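Long-range contacts in single-stranded DNA-binding protein WHY3, chloroplastic (Arabidopsis thaliana, PDB 4KOQ), which binds single-stranded DNA in chloroplasts and nucleus, protecting the plastid genome from illegitimate recombination and repressing transcription of the kinesin gene KP1: residues Q66-S71 against K105-E110; G18-T23 against V135-T140; A28-A33 against L41-F46. One frame throughout, in Å; residues are numbered along the deposited sequence.

Contact 1 of 3, residues Q66-S71 against K105-E110; sequences QVFSLS and KVLKVE. With PO4 (phosphate ion), chain B.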
# COMPACT_ATOMS: atom_id res chain seq x y z
N GLN A 66 -11.59 -23.88 -16.23
CA GLN A 66 -11.57 -24.45 -14.91
C GLN A 66 -11.36 -23.30 -13.95
O GLN A 66 -10.61 -22.40 -14.24
CB GLN A 66 -10.46 -25.47 -14.78
CG GLN A 66 -10.57 -26.66 -15.75
CD GLN A 66 -11.72 -27.57 -15.46
OE1 GLN A 66 -12.26 -27.61 -14.35
NE2 GLN A 66 -12.12 -28.35 -16.48
N VAL A 67 -12.03 -23.36 -12.82
CA VAL A 67 -11.96 -22.27 -11.85
C VAL A 67 -11.45 -22.70 -10.48
O VAL A 67 -11.55 -23.87 -10.08
CB VAL A 67 -13.34 -21.61 -11.67
CG1 VAL A 67 -13.92 -21.30 -13.04
CG2 VAL A 67 -14.25 -22.49 -10.90
N PHE A 68 -10.88 -21.74 -9.77
CA PHE A 68 -10.31 -22.01 -8.47
C PHE A 68 -10.54 -20.76 -7.63
O PHE A 68 -10.35 -19.65 -8.13
CB PHE A 68 -8.82 -22.34 -8.61
CG PHE A 68 -8.21 -22.93 -7.35
CD1 PHE A 68 -8.20 -24.30 -7.16
CD2 PHE A 68 -7.58 -22.12 -6.39
CE1 PHE A 68 -7.63 -24.86 -6.03
CE2 PHE A 68 -7.01 -22.69 -5.24
CZ PHE A 68 -7.05 -24.07 -5.07
N SER A 69 -11.03 -20.92 -6.41
CA SER A 69 -11.27 -19.80 -5.50
C SER A 69 -10.14 -19.59 -4.52
O SER A 69 -10.01 -20.36 -3.56
CB SER A 69 -12.54 -20.08 -4.70
OG SER A 69 -13.66 -20.15 -5.57
N LEU A 70 -9.36 -18.52 -4.70
CA LEU A 70 -8.21 -18.26 -3.85
C LEU A 70 -8.64 -17.52 -2.61
O LEU A 70 -9.17 -16.41 -2.73
CB LEU A 70 -7.22 -17.34 -4.57
CG LEU A 70 -6.01 -17.79 -5.35
CD1 LEU A 70 -5.12 -16.54 -5.55
CD2 LEU A 70 -5.24 -18.89 -4.67
N SER A 71 -8.43 -18.12 -1.45
CA SER A 71 -8.78 -17.52 -0.17
C SER A 71 -7.77 -16.45 0.23
O SER A 71 -6.64 -16.35 -0.30
CB SER A 71 -8.81 -18.58 0.92
OG SER A 71 -7.48 -18.95 1.23
N LYS A 105 -9.24 -30.27 -6.77
CA LYS A 105 -8.66 -29.19 -7.57
C LYS A 105 -7.39 -28.79 -6.88
O LYS A 105 -7.38 -28.52 -5.69
CB LYS A 105 -9.58 -27.99 -7.65
CG LYS A 105 -10.90 -28.25 -8.34
CD LYS A 105 -11.69 -26.94 -8.47
CE LYS A 105 -12.90 -27.08 -9.35
NZ LYS A 105 -13.58 -25.79 -9.49
N VAL A 106 -6.31 -28.74 -7.66
CA VAL A 106 -5.03 -28.40 -7.15
C VAL A 106 -4.46 -27.26 -7.95
O VAL A 106 -4.30 -27.36 -9.18
CB VAL A 106 -4.05 -29.58 -7.29
CG1 VAL A 106 -2.73 -29.22 -6.62
CG2 VAL A 106 -4.65 -30.83 -6.66
N LEU A 107 -4.12 -26.18 -7.25
CA LEU A 107 -3.45 -25.05 -7.90
C LEU A 107 -2.02 -25.08 -7.42
O LEU A 107 -1.77 -25.12 -6.24
CB LEU A 107 -4.07 -23.72 -7.49
CG LEU A 107 -3.34 -22.50 -8.08
CD1 LEU A 107 -3.52 -22.45 -9.58
CD2 LEU A 107 -3.80 -21.22 -7.46
N LYS A 108 -1.08 -25.11 -8.35
CA LYS A 108 0.33 -25.03 -8.00
C LYS A 108 0.98 -23.83 -8.66
O LYS A 108 0.71 -23.52 -9.82
CB LYS A 108 1.09 -26.30 -8.42
CG LYS A 108 2.47 -26.36 -7.85
CD LYS A 108 3.18 -27.68 -8.05
CE LYS A 108 4.43 -27.72 -7.20
NZ LYS A 108 5.42 -28.68 -7.75
N VAL A 109 1.82 -23.14 -7.89
CA VAL A 109 2.58 -22.01 -8.37
C VAL A 109 4.07 -22.22 -8.14
O VAL A 109 4.52 -22.39 -7.00
CB VAL A 109 2.13 -20.66 -7.72
CG1 VAL A 109 2.97 -19.55 -8.28
CG2 VAL A 109 0.68 -20.38 -8.02
N GLU A 110 4.82 -22.19 -9.23
CA GLU A 110 6.22 -22.57 -9.24
C GLU A 110 7.08 -21.50 -9.86
O GLU A 110 6.63 -20.77 -10.74
CB GLU A 110 6.41 -23.83 -10.08
CG GLU A 110 5.93 -25.10 -9.48
CD GLU A 110 6.00 -26.25 -10.48
OE1 GLU A 110 5.66 -26.02 -11.67
OE2 GLU A 110 6.39 -27.37 -10.10
P PO4 B . -12.89 -23.93 -5.81
O1 PO4 B . -12.94 -23.71 -7.29
O2 PO4 B . -13.23 -25.36 -5.48
O3 PO4 B . -11.55 -23.64 -5.23
O4 PO4 B . -13.87 -22.97 -5.16
O HOH W 1 -13.44 -25.94 -12.40

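Contact 2 of 3, residues G18-T23 against V135-T140; sequences GKAALT and VYIPIT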
# COMPACT_ATOMS: atom_id res chain seq x y z
N GLY A 18 0.14 -17.94 -25.09
CA GLY A 18 0.06 -18.74 -26.30
C GLY A 18 -0.89 -19.91 -26.24
O GLY A 18 -1.60 -20.19 -27.21
N LYS A 19 -0.91 -20.60 -25.10
CA LYS A 19 -1.63 -21.85 -24.94
C LYS A 19 -2.77 -21.76 -23.94
O LYS A 19 -3.53 -22.69 -23.79
CB LYS A 19 -0.67 -22.94 -24.47
CG LYS A 19 0.42 -23.28 -25.49
CD LYS A 19 1.50 -24.13 -24.86
CE LYS A 19 2.65 -24.40 -25.81
NZ LYS A 19 3.81 -25.02 -25.10
N ALA A 20 -2.86 -20.64 -23.22
CA ALA A 20 -3.84 -20.52 -22.13
C ALA A 20 -4.03 -19.06 -21.77
O ALA A 20 -3.19 -18.24 -22.11
CB ALA A 20 -3.35 -21.26 -20.94
N ALA A 21 -5.17 -18.77 -21.15
CA ALA A 21 -5.51 -17.50 -20.57
C ALA A 21 -5.90 -17.70 -19.09
O ALA A 21 -6.40 -18.76 -18.71
CB ALA A 21 -6.70 -16.88 -21.32
N LEU A 22 -5.70 -16.66 -18.30
CA LEU A 22 -6.10 -16.64 -16.89
C LEU A 22 -6.80 -15.30 -16.62
O LEU A 22 -6.27 -14.26 -16.97
CB LEU A 22 -4.84 -16.70 -16.01
CG LEU A 22 -5.04 -16.48 -14.51
CD1 LEU A 22 -5.98 -17.51 -13.89
CD2 LEU A 22 -3.69 -16.46 -13.80
N THR A 23 -7.97 -15.34 -16.02
CA THR A 23 -8.63 -14.12 -15.57
C THR A 23 -8.87 -14.23 -14.08
O THR A 23 -9.21 -15.29 -13.56
CB THR A 23 -9.99 -13.91 -16.31
OG1 THR A 23 -9.78 -13.92 -17.71
CG2 THR A 23 -10.59 -12.61 -15.94
N VAL A 135 -4.44 -27.09 -16.75
CA VAL A 135 -4.15 -25.91 -17.56
C VAL A 135 -2.94 -25.24 -16.95
O VAL A 135 -2.93 -25.04 -15.74
CB VAL A 135 -5.32 -24.89 -17.56
CG1 VAL A 135 -4.95 -23.66 -18.42
CG2 VAL A 135 -6.59 -25.51 -18.10
N TYR A 136 -1.93 -24.95 -17.76
CA TYR A 136 -0.71 -24.29 -17.31
C TYR A 136 -0.62 -22.95 -17.96
O TYR A 136 -0.96 -22.82 -19.16
CB TYR A 136 0.50 -25.08 -17.78
CG TYR A 136 0.70 -26.39 -17.07
CD1 TYR A 136 0.03 -27.53 -17.49
CD2 TYR A 136 1.58 -26.49 -16.01
CE1 TYR A 136 0.23 -28.75 -16.83
CE2 TYR A 136 1.77 -27.68 -15.35
CZ TYR A 136 1.12 -28.81 -15.78
OH TYR A 136 1.32 -30.00 -15.10
N ILE A 137 -0.11 -21.96 -17.25
CA ILE A 137 0.13 -20.67 -17.87
C ILE A 137 1.37 -20.06 -17.24
O ILE A 137 1.52 -20.05 -16.03
CB ILE A 137 -1.08 -19.77 -17.79
CG1 ILE A 137 -0.88 -18.53 -18.68
CG2 ILE A 137 -1.37 -19.40 -16.35
CD1 ILE A 137 -2.05 -17.56 -18.73
N PRO A 138 2.31 -19.64 -18.07
CA PRO A 138 3.48 -18.92 -17.56
C PRO A 138 3.19 -17.44 -17.34
O PRO A 138 2.47 -16.80 -18.13
CB PRO A 138 4.50 -19.07 -18.69
CG PRO A 138 3.67 -19.17 -19.90
CD PRO A 138 2.37 -19.83 -19.52
N ILE A 139 3.73 -16.92 -16.25
CA ILE A 139 3.48 -15.54 -15.80
C ILE A 139 4.88 -14.93 -15.68
O ILE A 139 5.71 -15.46 -14.94
CB ILE A 139 2.77 -15.60 -14.39
CG1 ILE A 139 1.46 -16.42 -14.45
CG2 ILE A 139 2.45 -14.24 -13.82
CD1 ILE A 139 0.44 -15.85 -15.42
N THR A 140 5.14 -13.84 -16.38
CA THR A 140 6.45 -13.16 -16.26
C THR A 140 6.62 -12.53 -14.91
O THR A 140 5.64 -12.28 -14.19
CB THR A 140 6.66 -12.06 -17.33
OG1 THR A 140 5.74 -10.98 -17.12
CG2 THR A 140 6.52 -12.62 -18.77

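Contact 3 of 3, residues A28-A33 against L41-F46; sequences APEFVA and LTKEGF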
# COMPACT_ATOMS: atom_id res chain seq x y z
N ALA A 28 -16.56 -9.99 -3.18
CA ALA A 28 -16.65 -9.23 -1.94
C ALA A 28 -16.91 -10.12 -0.74
O ALA A 28 -17.47 -11.19 -0.89
CB ALA A 28 -17.80 -8.21 -2.08
N PRO A 29 -16.56 -9.65 0.46
CA PRO A 29 -17.03 -10.39 1.63
C PRO A 29 -18.56 -10.34 1.74
O PRO A 29 -19.19 -9.51 1.08
CB PRO A 29 -16.35 -9.67 2.80
CG PRO A 29 -16.05 -8.34 2.32
CD PRO A 29 -15.90 -8.39 0.83
N GLU A 30 -19.13 -11.24 2.55
CA GLU A 30 -20.56 -11.27 2.82
C GLU A 30 -20.82 -10.82 4.24
O GLU A 30 -20.04 -11.12 5.15
CB GLU A 30 -21.12 -12.68 2.61
CG GLU A 30 -21.14 -13.12 1.17
CD GLU A 30 -21.67 -14.54 1.00
OE1 GLU A 30 -22.14 -15.13 2.00
OE2 GLU A 30 -21.61 -15.07 -0.13
N PHE A 31 -21.91 -10.09 4.41
CA PHE A 31 -22.28 -9.53 5.69
C PHE A 31 -23.71 -9.97 6.03
O PHE A 31 -24.47 -10.35 5.14
CB PHE A 31 -22.24 -8.01 5.61
CG PHE A 31 -20.87 -7.45 5.55
CD1 PHE A 31 -20.17 -7.21 6.70
CD2 PHE A 31 -20.27 -7.18 4.33
CE1 PHE A 31 -18.91 -6.70 6.66
CE2 PHE A 31 -19.00 -6.66 4.29
CZ PHE A 31 -18.32 -6.43 5.46
N VAL A 32 -24.06 -9.92 7.30
CA VAL A 32 -25.47 -10.04 7.67
C VAL A 32 -25.84 -8.85 8.53
O VAL A 32 -24.99 -8.28 9.21
CB VAL A 32 -25.76 -11.34 8.42
CG1 VAL A 32 -25.38 -12.53 7.55
CG2 VAL A 32 -25.03 -11.38 9.74
N ALA A 33 -27.11 -8.45 8.48
CA ALA A 33 -27.57 -7.32 9.28
C ALA A 33 -27.98 -7.82 10.66
O ALA A 33 -28.75 -8.77 10.76
CB ALA A 33 -28.73 -6.63 8.60
N LEU A 41 -19.47 -9.42 9.43
CA LEU A 41 -18.86 -10.12 8.31
C LEU A 41 -19.04 -11.58 8.56
O LEU A 41 -18.61 -12.08 9.58
CB LEU A 41 -17.35 -9.78 8.20
CG LEU A 41 -16.66 -10.54 7.04
CD1 LEU A 41 -15.61 -9.67 6.39
CD2 LEU A 41 -16.03 -11.78 7.56
N THR A 42 -19.68 -12.28 7.64
CA THR A 42 -19.95 -13.70 7.81
C THR A 42 -19.12 -14.58 6.86
O THR A 42 -18.98 -15.77 7.08
CB THR A 42 -21.42 -14.00 7.57
OG1 THR A 42 -21.80 -13.49 6.29
CG2 THR A 42 -22.28 -13.34 8.66
N LYS A 43 -18.60 -13.98 5.79
CA LYS A 43 -17.70 -14.71 4.89
C LYS A 43 -16.68 -13.74 4.27
O LYS A 43 -17.05 -12.72 3.76
CB LYS A 43 -18.50 -15.38 3.78
CG LYS A 43 -17.69 -16.35 2.92
CD LYS A 43 -18.52 -16.87 1.77
CE LYS A 43 -18.00 -18.20 1.23
NZ LYS A 43 -16.75 -18.04 0.44
N GLU A 44 -15.40 -14.08 4.39
CA GLU A 44 -14.35 -13.30 3.75
C GLU A 44 -14.57 -13.27 2.27
O GLU A 44 -15.15 -14.18 1.66
CB GLU A 44 -13.00 -13.94 3.99
CG GLU A 44 -12.52 -13.98 5.36
CD GLU A 44 -11.15 -14.63 5.42
OE1 GLU A 44 -10.92 -15.66 4.68
OE2 GLU A 44 -10.30 -14.08 6.16
N GLY A 45 -14.06 -12.22 1.66
CA GLY A 45 -13.94 -12.17 0.23
C GLY A 45 -12.89 -13.13 -0.28
O GLY A 45 -12.17 -13.74 0.51
N PHE A 46 -12.79 -13.26 -1.59
CA PHE A 46 -11.77 -14.15 -2.18
C PHE A 46 -11.56 -13.72 -3.61
O PHE A 46 -12.22 -12.78 -4.08
CB PHE A 46 -12.22 -15.62 -2.13
CG PHE A 46 -13.50 -15.90 -2.89
CD1 PHE A 46 -14.72 -15.65 -2.29
CD2 PHE A 46 -13.49 -16.43 -4.17
CE1 PHE A 46 -15.92 -15.90 -2.97
CE2 PHE A 46 -14.69 -16.69 -4.85
CZ PHE A 46 -15.90 -16.42 -4.24
O HOH W 2 -17.66 -13.80 0.01

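Contact 1 of 3, residues Q66-S71 against K105-E110
L107 CB sits 3.8 Å from the centroid of the F68 ring, 9° off its normal, a CH-pi contact over the middle of one face. The opposite face is met by phosphate O3, displaced toward the rim, and K105 O comes in at the edge, 3.7 Å from F68 CE1. The first torsion of F68 (chi1 -167°) swings the ring off its own strand and onto strand 103-111, between L107 and the phosphate, where it also stacks with H91. Beside it K105 runs the other way: extended beyond CG, it donates from NZ to V67 O at 2.9 Å, tilted out of the carbonyl plane. The same NZ binds phosphate O1 and a water shared with Q66 OE1 and V67 N. S69 grips the ion through OG and a nearly straight N-H; H91 ND1 also bonds this ion, probably from the crystallisation liquor. L70 CD2 meets L107 CD2 at 3.9 Å, the side chains at about a right angle. Exchanging F68 for an alanine would probably open a gap over L107 CB and deprive H91 of its stacking partner. Strand axes 8.3 Å apart at 72° are characteristic of face-to-face packing between the two beta-sheets of the Whirly domain.

Contact 2 of 3, residues G18-T23 against V135-T140
A20 and I137 mark the closest backbone approach, their CA atoms 5.8 Å apart where the strand from A20 crosses strand 131-140. The short methyl of A20 points at the other strand and meets three groups at once: Y136 O at 3.4 Å from A20 CB, V135 CG1 at 3.8 Å from the same atom, and, a little farther off, I137 CB. V135 makes its contact through a single branch, CG1, which stands opposite the backbone N, while CG2 takes the place beside that N.

I137 is the long arm of the contact. Both of its torsions are near 180° (chi1 -170°, chi2 178°), which stretches CG1 and CD1 out along the neighbouring backbone instead of folding them back. CD1 therefore lies alongside the main chain of A20 to L22, 3.6 Å from A20 O and 3.8 Å from L22 N, and the same methyl also meets L22 CB at 4.0 Å. The leucine carries the packing further, its CD2 approaching I139 CD1 at a looser 4.5 Å. Although the CB of I139 does not point at the other strand, its folded chain brings CD1 nearer.

F51 of strand 39-56 touches L22, V135 and I137, and F120 of strand 117-126 touches I137 and I139, so a phenylalanine from each sheet packs on these aliphatic groups. The strand axes approach to 6.7 Å at 77°, close to orthogonal, and side chains bridge the layers. This is buried face-to-face sheet packing in the Whirly fold, at the start of a strand whose first residues belong to the region that, by similarity to relatives, is required for single-stranded DNA binding.

Contact 3 of 3, residues A28-A33 against L41-F46
E30 is joined to K43 and T42 by backbone hydrogen bonds. E30 N donates to K43 O at 2.8 Å, in the carbonyl plane, N-H...O angle 161°. E30 O accepts from T42 N at 2.8 Å and from K43 N at 3.3 Å, both arriving from the same face of its plane. Two residues facing one define a classic beta bulge, which shifts the register before F31 pairs with L41. A water donates to both A28 O and E44 O.

Among apolar contacts, F31 CE1 lies 3.8 Å from L41 CB, and the other end of L41 reaches P29, CD1 to CB at 3.7 Å. V32 CG1 presses on T42 CG2 at 3.4 Å, tighter than usual, the side chains roughly perpendicular. The T42 torsion (chi1 54°) sets OG1 toward E30 O for a weak bond and CG2 against V32.

Of the charged groups, E30 and K43 run side by side, yet E30 OE2 and K43 NZ stay 5.7 Å apart.

Backbone bonds fix this hairpin, while P29 (on I168 of a second subunit), F31 (edge-to-face with F9 of a third) and L41 also pack on neighbouring subunits; any E30-K43 attraction is probably longer-range electrostatics.

Contacts 1 and 2 are two crossings between the same pair of four-stranded sheets, their centres 13 Å apart and their nearest atoms about 5 Å apart. Contact 3 instead lies within the first sheet, in the hairpin of strands 20-33 and 39-56, and faces neighbouring subunits. It touches contact 1 through F46, whose CB is 3.2 Å from L70 O and whose CE2 is 3.7 Å from S69 OG, the hydroxyl that holds the phosphate of contact 1. Contacts 2 and 3 share strand 20-33, but their centres lie 30 Å apart and their nearest atoms about 10 Å apart, so within the chain the residues that, by similarity, are required for single-stranded DNA binding do not touch this hairpin.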